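Local coordinates for SusD-like protein BACOVA_02651 (PDB 5E75), which binds polysaccharide at the bacterial cell surface and probably captures xyloglucan before its transport into the periplasm for degradation, at residues A75-Y80 and I127-I132; W197-R203 and T427-L432; G275-W279 and V346-N350; K332-G336 and N350-N354; A368-L372 and I402-I407. One frame throughout, in Å; residues are numbered along the deposited sequence.

Overall arrangement
Contact 1 comes first along the chain and ties helix 70-95 to the loop after helix 103-125. Contact 2 then closes a long excursion, from the loop after helix 180-195 to helix 421-431, and contacts 3, 4 and 5 are nested within it. Contacts 3 and 4, with centres about 10 Å apart, share Asn350. Contacts 2 and 5, about 15 Å apart between centres, are coupled through Glu369, which pairs with Arg203. Centres of contacts 2 and 3 are about 42 Å apart, on opposite sides of the chain's centre. Contact 2 sets a loop on the end of helix 421-431 and contact 5 packs two helices, whereas contacts 3 and 4 knit together a loop-rich region of this glycan-binding protein.

Contact 1. Residues A75-Y80 and I127-I132; sequences AWSGFY and IWGPVI. With EDO (1,2-ethanediol), chain D.
Trp76 drives the edge of its indole into a face of Trp128, a T-shaped (edge-to-face) pair whose six-membered rings have centroids 4.9 Å apart and planes at 89°; its CG is anti to the backbone N (chi1 -176°), turning the ring toward the loop. Trp76 CE3 stands over the centre of the Trp128 ring, 3.7 Å from Trp128 CE2, while CG2 of Ile127 lies over the opposite face. Phe79 meets the Trp128 rim, CD2 to CZ3 at 4.0 Å, and its CE2 is 3.4 Å from Ile127 CD1. Helix 70-95 is thereby joined to the loop after helix 103-125, within the TPR-related helical region of the SusD fold. Further out, Trp128 NE1 is bonded to Pro496 O. Tyr80 lays CE2 over a face of Trp76 and donates its hydroxyl to Ile132 O (OH to O, 2.7 Å), a carbonyl that Tyr121 OH also grips. A phenylalanine in place of Tyr80 would probably leave that carbonyl without one of its two hydroxyl donors. At the polar edge a 1,2-ethanediol, probably from the crystallisation liquor, takes the indole N-H, with Trp76 NE1 2.9 Å from its O1, and sets C1 over the centre of the Tyr80 ring.

Contact 2. Residues W197-R203 and T427-L432; sequences WNNGGTR and TWFRYL
Thr427 opens the contact with its CA 4.1 Å from Trp197 CZ3, where helix 421-431 meets the loop linking helices 180-195 and 205-221; a type I' beta turn, Asn199 to Thr202, shapes that loop. Trp428 follows, its CD1 3.9 Å from Arg203 NH2, and both side chains turn their polar ends to Glu369. Arg430 lays its aliphatic part over the Trp197 face: CG sits 3.5 Å from the centroid of the six-membered ring, 8° off the normal, a CH-pi contact. A bend at chi2 (-82°) carries its guanidinium past the indole, edge-on to Trp197 NE1, and Glu151 binds both groups, one carboxylate oxygen to each. The backbone contributes too, since Asn198 N donates to Arg430 O over 2.9 Å. On the Tyr431 ring the Arg203 guanidinium lies flat, the centres 4.1 Å apart and the planes at 13°, while Leu432 CG covers the opposite face; the ring supports one face of the guanidinium, whose NH1 forms a salt bridge with Glu369. A water accepts from Gly201 N and donates to Tyr431 O, linking the turn to the end of helix 421-431. Finally Leu432 reaches the same glycine, its CD2 4.1 Å from Gly201 CA.

Contact 3. Residues G275-W279 and V346-N350; sequences GVNCW and VKQMN
Gln348 reaches across to the loop of Asn277 with an extended side chain that touches something at almost every step. Its CB lies 4.5 Å from Val276 CG1, at the limit of contact. CG, set anti to the backbone N (chi1 180°), comes 4.2 Å from Trp279 CH2, approaching that ring obliquely. CD passes 4.2 Å from Asn277 CB and delivers the amide to its partner. At the tip, OE1 accepts from Asn277 ND2 at 3.0 Å, with an N-H...O angle of 158°; the acceptor lies in the Asn277 amide plane and the donor nearly on the C=O axis, although the two amides are turned 40° against each other. This bond probably restrains the rotation of both amides, which lie at the exposed surface. Nearer the backbone, Val276 presses CG1 against the peptide, 3.3 Å from Gln348 N, while its CG2 faces Val346 CG1. Met349 works on the other flank: its CE is 3.8 Å from Trp279 CH2 and its SD lies at the edge of the ring, 5.2 Å from the six-membered centroid, a Met-aromatic contact. The Trp279 indole N-H is bonded to Asp265, and Ser264 OG joins Asn277 O and Met349 N, so Ser264 of helix 263-266 bonds to both loops. The whole is a surface contact in which a type II beta turn, Lys347 to Asn350, docks on a neighbouring loop of the SusD-family region.

Contact 4. Residues K332-G336 and N350-N354; sequences KGVPG and NSPLN
Leu353 and Pro335 form the tight half of this contact. Leu353 CD1 presses on the bare backbone of Gly333, 3.6 Å from its CA, and lies 4.0 Å from Pro335 CB. The CG of Leu353 stands anti to its carbonyl carbon (chi1 -58°), which directs the branched end at the opposing loop. Next to it the two prolines meet obliquely, Pro335 CG 3.9 Å from Pro352 CD. Gly333 adopts a positive phi of 98°, where a beta-carbon would crowd the carbonyl oxygen of Lys332, so the backbone angles alone account for the glycine. The other half is looser and polar. Gly333 O and Ser351 OG are 4.4 Å apart, and a water fills the interval, donating to Gly333 O at 2.7 Å and lying equally close, 2.7 Å, to Ser351 OG. That hydroxyl is already employed, for it accepts from Leu353 N at 3.2 Å and 168°, closing an ST turn, which probably steadies the hydroxyl beside the water. Both segments belong to the long connection between strands 321-322 and 355-359. Helix 263-266 packs on them through Leu263, which touches Pro335 and Ser351, and through Leu266, which meets Val334, while Lys332 forms a salt bridge with Glu418, between helices 404-415 and 421-431.

Contact 5. Residues A368-L372 and I402-I407; sequences AEACL and ITLDDI
Glu369 OE2 is gripped by Arg203, through a salt bridge to NH1, and by the indole N-H of Trp428, while Leu404 CD1 packs 3.7 Å from the same oxygen. The other oxygen, OE1, rests 3.6 Å from Ile407 CG2. An extended chain, with CG anti to the backbone N (chi1 -173°), carries the carboxylate off helix 360-372 along the start of helix 404-415. Closer to the backbone, Ile407 CD1 lies 3.6 Å from Glu369 CA. Leu372 is the main apolar wedge: its CD2 comes 3.5 Å from Leu404 N and also touches Ile407 CD1. Beside it Ala368 CB meets Ile402 CD1 at 4.1 Å. Thr403 occupies the N-cap of helix 404-415, and its N donates to Asp406 OD2 over 2.9 Å, with an angle of 157°, a side-chain bond back to the N-cap residue; the oxygen is approached on its anti side. Exchanging Glu369 for a leucine would probably leave the charge of Arg203 without its carboxylate mate and the Trp428 N-H without its acceptor. Burial among aliphatic groups would by itself disfavour a charged carboxylate, so the guanidinium of Arg203, outside these two segments, and the Trp428 indole N-H probably keep it ionised.

Contact 1. Residues A75-Y80 and I127-I132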
# COMPACT_ATOMS: atom_id res chain seq x y z
N ALA A 75 10.45 -4.37 8.67
CA ALA A 75 10.13 -4.29 7.24
C ALA A 75 11.19 -4.99 6.39
O ALA A 75 10.86 -5.77 5.50
CB ALA A 75 9.97 -2.83 6.81
N TRP A 76 12.45 -4.72 6.72
CA TRP A 76 13.60 -5.33 6.04
C TRP A 76 13.50 -6.84 6.14
O TRP A 76 13.61 -7.55 5.14
CB TRP A 76 14.89 -4.83 6.67
CG TRP A 76 16.21 -5.28 6.02
CD1 TRP A 76 16.97 -6.37 6.37
CD2 TRP A 76 16.93 -4.62 4.97
NE1 TRP A 76 18.10 -6.41 5.60
CE2 TRP A 76 18.10 -5.36 4.72
CE3 TRP A 76 16.69 -3.47 4.20
CZ2 TRP A 76 19.02 -4.99 3.74
CZ3 TRP A 76 17.60 -3.13 3.22
CH2 TRP A 76 18.76 -3.87 3.01
N SER A 77 13.26 -7.34 7.35
CA SER A 77 13.05 -8.78 7.56
C SER A 77 11.90 -9.33 6.74
O SER A 77 12.02 -10.39 6.13
CB SER A 77 12.79 -9.09 9.04
OG SER A 77 12.56 -10.49 9.24
N GLY A 78 10.76 -8.63 6.75
CA GLY A 78 9.60 -9.07 6.01
C GLY A 78 9.80 -9.15 4.52
O GLY A 78 9.49 -10.16 3.89
N PHE A 79 10.34 -8.08 3.92
CA PHE A 79 10.54 -8.09 2.50
C PHE A 79 11.56 -9.16 2.12
O PHE A 79 11.36 -9.87 1.13
CB PHE A 79 10.99 -6.72 1.99
CG PHE A 79 9.96 -5.63 2.16
CD1 PHE A 79 8.66 -5.77 1.69
CD2 PHE A 79 10.29 -4.45 2.80
CE1 PHE A 79 7.71 -4.75 1.85
CE2 PHE A 79 9.35 -3.44 2.97
CZ PHE A 79 8.07 -3.60 2.49
N TYR A 80 12.64 -9.29 2.90
CA TYR A 80 13.61 -10.35 2.61
C TYR A 80 13.05 -11.75 2.88
O TYR A 80 13.48 -12.70 2.25
CB TYR A 80 14.97 -10.11 3.28
CG TYR A 80 15.81 -9.20 2.42
CD1 TYR A 80 16.35 -9.66 1.23
CD2 TYR A 80 16.00 -7.86 2.74
CE1 TYR A 80 17.08 -8.85 0.41
CE2 TYR A 80 16.75 -7.02 1.89
CZ TYR A 80 17.28 -7.54 0.74
OH TYR A 80 18.01 -6.73 -0.10
N ILE A 127 11.70 2.57 -0.40
CA ILE A 127 11.98 2.78 1.03
C ILE A 127 13.46 3.10 1.24
O ILE A 127 13.80 4.16 1.78
CB ILE A 127 11.62 1.53 1.91
CG1 ILE A 127 10.13 1.25 1.86
CG2 ILE A 127 12.09 1.72 3.38
CD1 ILE A 127 9.74 -0.15 2.35
N TRP A 128 14.33 2.20 0.78
CA TRP A 128 15.78 2.34 0.93
C TRP A 128 16.50 2.74 -0.36
O TRP A 128 17.56 3.36 -0.29
CB TRP A 128 16.40 1.02 1.43
CG TRP A 128 16.01 0.70 2.84
CD1 TRP A 128 16.51 1.27 3.96
CD2 TRP A 128 15.01 -0.24 3.27
NE1 TRP A 128 15.89 0.76 5.08
CE2 TRP A 128 14.97 -0.18 4.68
CE3 TRP A 128 14.15 -1.12 2.60
CZ2 TRP A 128 14.09 -0.95 5.43
CZ3 TRP A 128 13.29 -1.90 3.36
CH2 TRP A 128 13.27 -1.81 4.76
N GLY A 129 15.93 2.41 -1.52
CA GLY A 129 16.60 2.64 -2.79
C GLY A 129 17.46 1.43 -3.13
O GLY A 129 16.92 0.37 -3.38
N PRO A 130 18.80 1.57 -3.09
CA PRO A 130 19.65 0.39 -3.30
C PRO A 130 19.35 -0.68 -2.26
O PRO A 130 19.17 -0.37 -1.07
CB PRO A 130 21.07 0.95 -3.12
CG PRO A 130 20.95 2.42 -3.41
CD PRO A 130 19.60 2.79 -2.89
N VAL A 131 19.30 -1.93 -2.70
CA VAL A 131 19.16 -3.07 -1.79
C VAL A 131 19.95 -4.24 -2.37
O VAL A 131 20.46 -4.13 -3.49
CB VAL A 131 17.67 -3.47 -1.55
CG1 VAL A 131 16.94 -2.41 -0.72
CG2 VAL A 131 16.96 -3.73 -2.86
N ILE A 132 20.09 -5.33 -1.62
CA ILE A 132 20.84 -6.49 -2.09
C ILE A 132 19.93 -7.40 -2.91
O ILE A 132 18.93 -7.90 -2.39
CB ILE A 132 21.41 -7.27 -0.89
CG1 ILE A 132 22.29 -6.36 -0.03
CG2 ILE A 132 22.20 -8.48 -1.36
CD1 ILE A 132 22.63 -6.92 1.33
C1 EDO D . 19.70 -8.98 3.43
O1 EDO D . 19.94 -8.54 4.77
C2 EDO D . 19.54 -10.49 3.40
O2 EDO D . 18.68 -10.89 4.48

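Contact 2. Residues W197-R203 and T427-L432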
# COMPACT_ATOMS: atom_id res chain seq x y z
N TRP A 197 12.53 8.47 -13.03
CA TRP A 197 13.35 8.24 -11.84
C TRP A 197 14.77 8.73 -12.04
O TRP A 197 15.51 8.17 -12.83
CB TRP A 197 13.31 6.75 -11.51
CG TRP A 197 13.95 6.28 -10.23
CD1 TRP A 197 15.29 6.07 -10.00
CD2 TRP A 197 13.27 5.85 -9.04
NE1 TRP A 197 15.48 5.56 -8.74
CE2 TRP A 197 14.26 5.42 -8.13
CE3 TRP A 197 11.94 5.78 -8.66
CZ2 TRP A 197 13.95 4.94 -6.86
CZ3 TRP A 197 11.63 5.31 -7.38
CH2 TRP A 197 12.63 4.89 -6.51
N ASN A 198 15.14 9.78 -11.31
CA ASN A 198 16.46 10.41 -11.46
C ASN A 198 16.71 10.82 -12.91
O ASN A 198 17.83 10.70 -13.41
CB ASN A 198 17.62 9.49 -11.02
CG ASN A 198 17.81 9.40 -9.51
OD1 ASN A 198 17.54 10.34 -8.77
ND2 ASN A 198 18.33 8.25 -9.05
N ASN A 199 15.67 11.30 -13.60
CA ASN A 199 15.77 11.57 -15.03
C ASN A 199 15.63 13.05 -15.40
O ASN A 199 15.15 13.39 -16.49
CB ASN A 199 14.72 10.75 -15.78
CG ASN A 199 15.04 10.59 -17.25
OD1 ASN A 199 16.19 10.33 -17.63
ND2 ASN A 199 14.02 10.71 -18.08
N GLY A 200 16.02 13.93 -14.49
CA GLY A 200 16.16 15.34 -14.80
C GLY A 200 14.86 16.11 -15.00
O GLY A 200 14.87 17.19 -15.57
N GLY A 201 13.74 15.56 -14.53
CA GLY A 201 12.48 16.27 -14.57
C GLY A 201 11.61 15.95 -15.78
O GLY A 201 10.60 16.62 -16.02
N THR A 202 11.98 14.93 -16.53
CA THR A 202 11.13 14.43 -17.62
C THR A 202 10.97 12.92 -17.50
O THR A 202 11.78 12.25 -16.86
CB THR A 202 11.66 14.82 -19.02
OG1 THR A 202 12.82 14.06 -19.33
CG2 THR A 202 11.99 16.30 -19.09
N ARG A 203 9.90 12.41 -18.08
CA ARG A 203 9.62 10.98 -18.07
C ARG A 203 9.96 10.35 -19.42
O ARG A 203 9.52 10.81 -20.48
CB ARG A 203 8.16 10.73 -17.70
CG ARG A 203 7.90 10.97 -16.21
CD ARG A 203 6.46 10.69 -15.76
NE ARG A 203 6.43 10.14 -14.42
CZ ARG A 203 5.39 10.13 -13.60
NH1 ARG A 203 4.23 10.70 -13.94
NH2 ARG A 203 5.52 9.56 -12.40
N THR A 427 8.17 7.71 -5.49
CA THR A 427 8.28 7.70 -6.94
C THR A 427 8.19 9.13 -7.50
O THR A 427 9.00 9.52 -8.34
CB THR A 427 7.21 6.81 -7.58
OG1 THR A 427 7.49 5.45 -7.23
CG2 THR A 427 7.21 6.92 -9.09
N TRP A 428 7.21 9.90 -7.05
CA TRP A 428 7.08 11.27 -7.50
C TRP A 428 8.29 12.13 -7.10
O TRP A 428 8.73 12.98 -7.88
CB TRP A 428 5.76 11.90 -7.00
CG TRP A 428 4.54 11.34 -7.65
CD1 TRP A 428 4.36 11.03 -8.99
CD2 TRP A 428 3.29 11.06 -7.02
NE1 TRP A 428 3.09 10.55 -9.20
CE2 TRP A 428 2.41 10.56 -8.01
CE3 TRP A 428 2.83 11.16 -5.70
CZ2 TRP A 428 1.11 10.17 -7.71
CZ3 TRP A 428 1.55 10.76 -5.40
CH2 TRP A 428 0.71 10.27 -6.40
N PHE A 429 8.85 11.90 -5.90
CA PHE A 429 10.03 12.63 -5.45
C PHE A 429 11.25 12.34 -6.31
O PHE A 429 12.08 13.22 -6.56
CB PHE A 429 10.31 12.33 -3.97
CG PHE A 429 11.68 12.73 -3.54
CD1 PHE A 429 11.98 14.05 -3.29
CD2 PHE A 429 12.68 11.79 -3.44
CE1 PHE A 429 13.26 14.42 -2.93
CE2 PHE A 429 13.96 12.16 -3.08
CZ PHE A 429 14.25 13.47 -2.84
N ARG A 430 11.36 11.11 -6.78
CA ARG A 430 12.47 10.76 -7.65
C ARG A 430 12.35 11.39 -9.04
O ARG A 430 13.35 11.50 -9.76
CB ARG A 430 12.60 9.23 -7.75
CG ARG A 430 13.57 8.64 -6.75
CD ARG A 430 15.01 8.77 -7.28
NE ARG A 430 15.98 8.15 -6.40
CZ ARG A 430 16.61 8.76 -5.40
NH1 ARG A 430 16.39 10.04 -5.14
NH2 ARG A 430 17.49 8.08 -4.68
N TYR A 431 11.13 11.78 -9.40
CA TYR A 431 10.82 12.44 -10.67
C TYR A 431 10.92 13.97 -10.60
O TYR A 431 11.63 14.59 -11.40
CB TYR A 431 9.42 11.97 -11.08
CG TYR A 431 8.68 12.72 -12.17
CD1 TYR A 431 9.32 13.25 -13.29
CD2 TYR A 431 7.30 12.83 -12.11
CE1 TYR A 431 8.59 13.91 -14.28
CE2 TYR A 431 6.58 13.48 -13.08
CZ TYR A 431 7.22 14.00 -14.17
OH TYR A 431 6.45 14.64 -15.11
N LEU A 432 10.21 14.57 -9.64
CA LEU A 432 10.16 16.02 -9.45
C LEU A 432 10.49 16.33 -7.99
O LEU A 432 9.62 16.64 -7.19
CB LEU A 432 8.77 16.54 -9.83
CG LEU A 432 8.37 16.38 -11.30
CD1 LEU A 432 6.91 16.78 -11.50
CD2 LEU A 432 9.26 17.20 -12.23
O HOH W 1 16.26 12.61 -8.60
O HOH W 2 12.94 13.30 -13.55
O HOH W 3 7.70 15.60 -17.30

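Contact 3. Residues G275-W279 and V346-N350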
# COMPACT_ATOMS: atom_id res chain seq x y z
N GLY A 275 -16.49 -5.40 21.12
CA GLY A 275 -15.91 -5.68 22.43
C GLY A 275 -14.50 -6.24 22.41
O GLY A 275 -13.88 -6.41 23.45
N VAL A 276 -13.98 -6.54 21.22
CA VAL A 276 -12.63 -7.06 21.09
C VAL A 276 -11.59 -5.98 21.45
O VAL A 276 -11.71 -4.83 21.02
CB VAL A 276 -12.41 -7.58 19.65
CG1 VAL A 276 -10.93 -7.78 19.34
CG2 VAL A 276 -13.20 -8.87 19.43
N ASN A 277 -10.57 -6.35 22.21
CA ASN A 277 -9.57 -5.40 22.70
C ASN A 277 -8.86 -4.68 21.56
O ASN A 277 -8.52 -5.30 20.55
CB ASN A 277 -8.54 -6.11 23.58
CG ASN A 277 -9.14 -6.65 24.86
OD1 ASN A 277 -10.05 -6.05 25.45
ND2 ASN A 277 -8.65 -7.80 25.30
N CYS A 278 -8.65 -3.38 21.73
CA CYS A 278 -7.97 -2.56 20.73
C CYS A 278 -7.42 -1.33 21.42
O CYS A 278 -7.77 -1.06 22.57
CB CYS A 278 -8.92 -2.20 19.60
SG CYS A 278 -10.36 -1.30 20.13
N TRP A 279 -6.56 -0.56 20.74
CA TRP A 279 -5.85 0.52 21.40
C TRP A 279 -5.31 1.60 20.44
O TRP A 279 -4.36 2.30 20.76
CB TRP A 279 -4.69 -0.06 22.21
CG TRP A 279 -3.86 -1.07 21.44
CD1 TRP A 279 -2.89 -0.80 20.52
CD2 TRP A 279 -3.94 -2.50 21.55
NE1 TRP A 279 -2.35 -1.98 20.04
CE2 TRP A 279 -2.98 -3.03 20.65
CE3 TRP A 279 -4.72 -3.37 22.31
CZ2 TRP A 279 -2.79 -4.42 20.51
CZ3 TRP A 279 -4.54 -4.73 22.15
CH2 TRP A 279 -3.58 -5.24 21.26
N VAL A 346 -13.27 -12.05 14.10
CA VAL A 346 -12.62 -10.85 14.62
C VAL A 346 -12.20 -11.18 16.05
O VAL A 346 -13.06 -11.49 16.88
CB VAL A 346 -13.55 -9.63 14.61
CG1 VAL A 346 -12.85 -8.43 15.28
CG2 VAL A 346 -13.99 -9.27 13.20
N LYS A 347 -10.91 -11.13 16.33
CA LYS A 347 -10.38 -11.33 17.68
C LYS A 347 -9.24 -10.35 17.89
O LYS A 347 -8.84 -9.65 16.96
CB LYS A 347 -9.87 -12.77 17.87
CG LYS A 347 -10.97 -13.80 18.03
CD LYS A 347 -10.43 -15.20 18.31
CE LYS A 347 -11.52 -16.15 18.81
NZ LYS A 347 -11.84 -16.08 20.29
N GLN A 348 -8.74 -10.25 19.12
CA GLN A 348 -7.62 -9.38 19.41
C GLN A 348 -6.49 -9.67 18.43
O GLN A 348 -6.12 -10.83 18.22
CB GLN A 348 -7.13 -9.59 20.85
CG GLN A 348 -5.95 -8.73 21.24
CD GLN A 348 -5.54 -8.91 22.69
OE1 GLN A 348 -6.22 -8.44 23.58
NE2 GLN A 348 -4.44 -9.62 22.91
N MET A 349 -5.95 -8.61 17.81
CA MET A 349 -4.87 -8.74 16.85
C MET A 349 -5.18 -9.79 15.79
O MET A 349 -4.30 -10.55 15.39
CB MET A 349 -3.55 -9.04 17.58
CG MET A 349 -3.14 -7.91 18.51
SD MET A 349 -1.59 -8.20 19.40
CE MET A 349 -2.18 -8.74 20.99
N ASN A 350 -6.42 -9.81 15.30
CA ASN A 350 -6.82 -10.80 14.30
C ASN A 350 -7.97 -10.28 13.46
O ASN A 350 -9.14 -10.35 13.86
CB ASN A 350 -7.19 -12.12 14.97
CG ASN A 350 -7.15 -13.28 14.00
OD1 ASN A 350 -7.25 -13.09 12.80
ND2 ASN A 350 -7.00 -14.49 14.53

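Contact 4. Residues K332-G336 and N350-N354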
# COMPACT_ATOMS: atom_id res chain seq x y z
N LYS A 332 -11.01 2.23 7.58
CA LYS A 332 -10.50 1.21 6.67
C LYS A 332 -9.54 0.27 7.37
O LYS A 332 -8.52 0.70 7.89
CB LYS A 332 -9.82 1.85 5.48
CG LYS A 332 -9.48 0.85 4.39
CD LYS A 332 -8.85 1.50 3.15
CE LYS A 332 -9.79 2.43 2.41
NZ LYS A 332 -9.09 3.08 1.24
N GLY A 333 -9.86 -1.02 7.38
CA GLY A 333 -9.13 -2.00 8.17
C GLY A 333 -9.79 -2.33 9.50
O GLY A 333 -9.28 -3.16 10.25
N VAL A 334 -10.92 -1.69 9.78
CA VAL A 334 -11.67 -1.87 11.03
C VAL A 334 -13.04 -2.38 10.59
O VAL A 334 -13.94 -1.60 10.28
CB VAL A 334 -11.74 -0.54 11.80
CG1 VAL A 334 -12.62 -0.67 13.05
CG2 VAL A 334 -10.36 -0.09 12.17
N PRO A 335 -13.20 -3.71 10.52
CA PRO A 335 -14.37 -4.29 9.85
C PRO A 335 -15.59 -4.49 10.75
O PRO A 335 -16.60 -5.06 10.31
CB PRO A 335 -13.84 -5.63 9.36
CG PRO A 335 -12.88 -6.03 10.42
CD PRO A 335 -12.20 -4.74 10.84
N GLY A 336 -15.49 -4.04 12.00
CA GLY A 336 -16.57 -4.22 12.95
C GLY A 336 -16.32 -5.39 13.89
O GLY A 336 -15.20 -5.89 14.01
N ASN A 350 -6.42 -9.81 15.30
CA ASN A 350 -6.82 -10.80 14.30
C ASN A 350 -7.97 -10.28 13.46
O ASN A 350 -9.14 -10.35 13.86
CB ASN A 350 -7.19 -12.12 14.97
CG ASN A 350 -7.15 -13.28 14.00
OD1 ASN A 350 -7.25 -13.09 12.80
ND2 ASN A 350 -7.00 -14.49 14.53
N SER A 351 -7.62 -9.74 12.29
CA SER A 351 -8.59 -9.19 11.35
C SER A 351 -8.84 -10.17 10.22
O SER A 351 -7.89 -10.79 9.73
CB SER A 351 -8.04 -7.91 10.73
OG SER A 351 -8.87 -7.48 9.67
N PRO A 352 -10.09 -10.27 9.76
CA PRO A 352 -10.43 -11.15 8.64
C PRO A 352 -10.19 -10.52 7.26
O PRO A 352 -10.40 -11.18 6.24
CB PRO A 352 -11.93 -11.37 8.85
CG PRO A 352 -12.40 -10.11 9.42
CD PRO A 352 -11.29 -9.64 10.34
N LEU A 353 -9.76 -9.27 7.21
CA LEU A 353 -9.54 -8.62 5.94
C LEU A 353 -8.23 -9.01 5.30
O LEU A 353 -7.20 -9.13 5.97
CB LEU A 353 -9.57 -7.10 6.12
CG LEU A 353 -10.86 -6.55 6.72
CD1 LEU A 353 -10.68 -5.08 6.99
CD2 LEU A 353 -12.04 -6.78 5.80
N ASN A 354 -8.27 -9.21 3.98
CA ASN A 354 -7.03 -9.31 3.24
C ASN A 354 -6.31 -7.96 3.22
O ASN A 354 -6.93 -6.91 3.51
CB ASN A 354 -7.31 -9.74 1.79
CG ASN A 354 -7.60 -11.22 1.66
OD1 ASN A 354 -7.38 -12.00 2.58
ND2 ASN A 354 -8.09 -11.60 0.50
O HOH W 4 -7.65 -5.13 9.25

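Contact 5. Residues A368-L372 and I402-I407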
# COMPACT_ATOMS: atom_id res chain seq x y z
N ALA A 368 -3.94 6.52 -16.58
CA ALA A 368 -4.16 7.95 -16.76
C ALA A 368 -2.86 8.74 -16.65
O ALA A 368 -2.58 9.63 -17.46
CB ALA A 368 -5.19 8.48 -15.75
N GLU A 369 -2.06 8.43 -15.64
CA GLU A 369 -0.82 9.16 -15.41
C GLU A 369 0.17 8.90 -16.54
O GLU A 369 0.91 9.80 -16.96
CB GLU A 369 -0.22 8.79 -14.03
CG GLU A 369 0.98 9.62 -13.62
CD GLU A 369 1.47 9.34 -12.20
OE1 GLU A 369 0.76 8.68 -11.43
OE2 GLU A 369 2.57 9.84 -11.86
N ALA A 370 0.20 7.67 -17.04
CA ALA A 370 1.09 7.35 -18.16
C ALA A 370 0.64 8.03 -19.46
O ALA A 370 1.48 8.35 -20.30
CB ALA A 370 1.20 5.84 -18.34
N CYS A 371 -0.67 8.25 -19.62
CA CYS A 371 -1.18 9.02 -20.76
C CYS A 371 -0.86 10.52 -20.62
O CYS A 371 -0.51 11.18 -21.61
CB CYS A 371 -2.68 8.81 -20.94
SG CYS A 371 -3.13 7.17 -21.51
N LEU A 372 -0.96 11.07 -19.42
CA LEU A 372 -0.52 12.44 -19.18
C LEU A 372 0.94 12.62 -19.62
O LEU A 372 1.28 13.59 -20.32
CB LEU A 372 -0.69 12.77 -17.71
CG LEU A 372 -0.18 14.14 -17.27
CD1 LEU A 372 -0.99 15.28 -17.86
CD2 LEU A 372 -0.17 14.25 -15.75
N ILE A 402 -7.15 16.66 -16.73
CA ILE A 402 -6.41 16.41 -15.51
C ILE A 402 -4.96 16.82 -15.64
O ILE A 402 -4.39 16.80 -16.75
CB ILE A 402 -6.47 14.92 -15.06
CG1 ILE A 402 -5.89 13.98 -16.11
CG2 ILE A 402 -7.91 14.53 -14.75
CD1 ILE A 402 -5.87 12.50 -15.69
N THR A 403 -4.38 17.19 -14.51
CA THR A 403 -2.97 17.45 -14.38
C THR A 403 -2.36 16.45 -13.38
O THR A 403 -3.08 15.66 -12.75
CB THR A 403 -2.70 18.85 -13.82
OG1 THR A 403 -3.12 18.90 -12.45
CG2 THR A 403 -3.44 19.94 -14.61
N LEU A 404 -1.05 16.51 -13.21
CA LEU A 404 -0.39 15.66 -12.22
C LEU A 404 -0.97 15.96 -10.82
O LEU A 404 -1.14 15.04 -10.01
CB LEU A 404 1.12 15.84 -12.26
CG LEU A 404 1.90 14.93 -11.29
CD1 LEU A 404 1.72 13.45 -11.63
CD2 LEU A 404 3.36 15.32 -11.27
N ASP A 405 -1.28 17.21 -10.53
CA ASP A 405 -1.85 17.54 -9.23
C ASP A 405 -3.20 16.85 -9.00
O ASP A 405 -3.50 16.43 -7.88
CB ASP A 405 -2.01 19.06 -9.08
CG ASP A 405 -0.68 19.77 -8.91
OD1 ASP A 405 0.30 19.14 -8.45
OD2 ASP A 405 -0.63 20.97 -9.24
N ASP A 406 -3.99 16.71 -10.05
CA ASP A 406 -5.26 16.00 -9.93
C ASP A 406 -5.02 14.52 -9.65
O ASP A 406 -5.75 13.91 -8.88
CB ASP A 406 -6.09 16.12 -11.22
CG ASP A 406 -6.57 17.52 -11.48
OD1 ASP A 406 -7.16 18.14 -10.57
OD2 ASP A 406 -6.36 18.00 -12.61
N ILE A 407 -3.99 13.96 -10.27
CA ILE A 407 -3.66 12.55 -10.07
C ILE A 407 -3.15 12.29 -8.66
O ILE A 407 -3.54 11.30 -8.03
CB ILE A 407 -2.66 12.06 -11.13
CG1 ILE A 407 -3.35 12.12 -12.49
CG2 ILE A 407 -2.17 10.65 -10.81
CD1 ILE A 407 -2.49 11.81 -13.68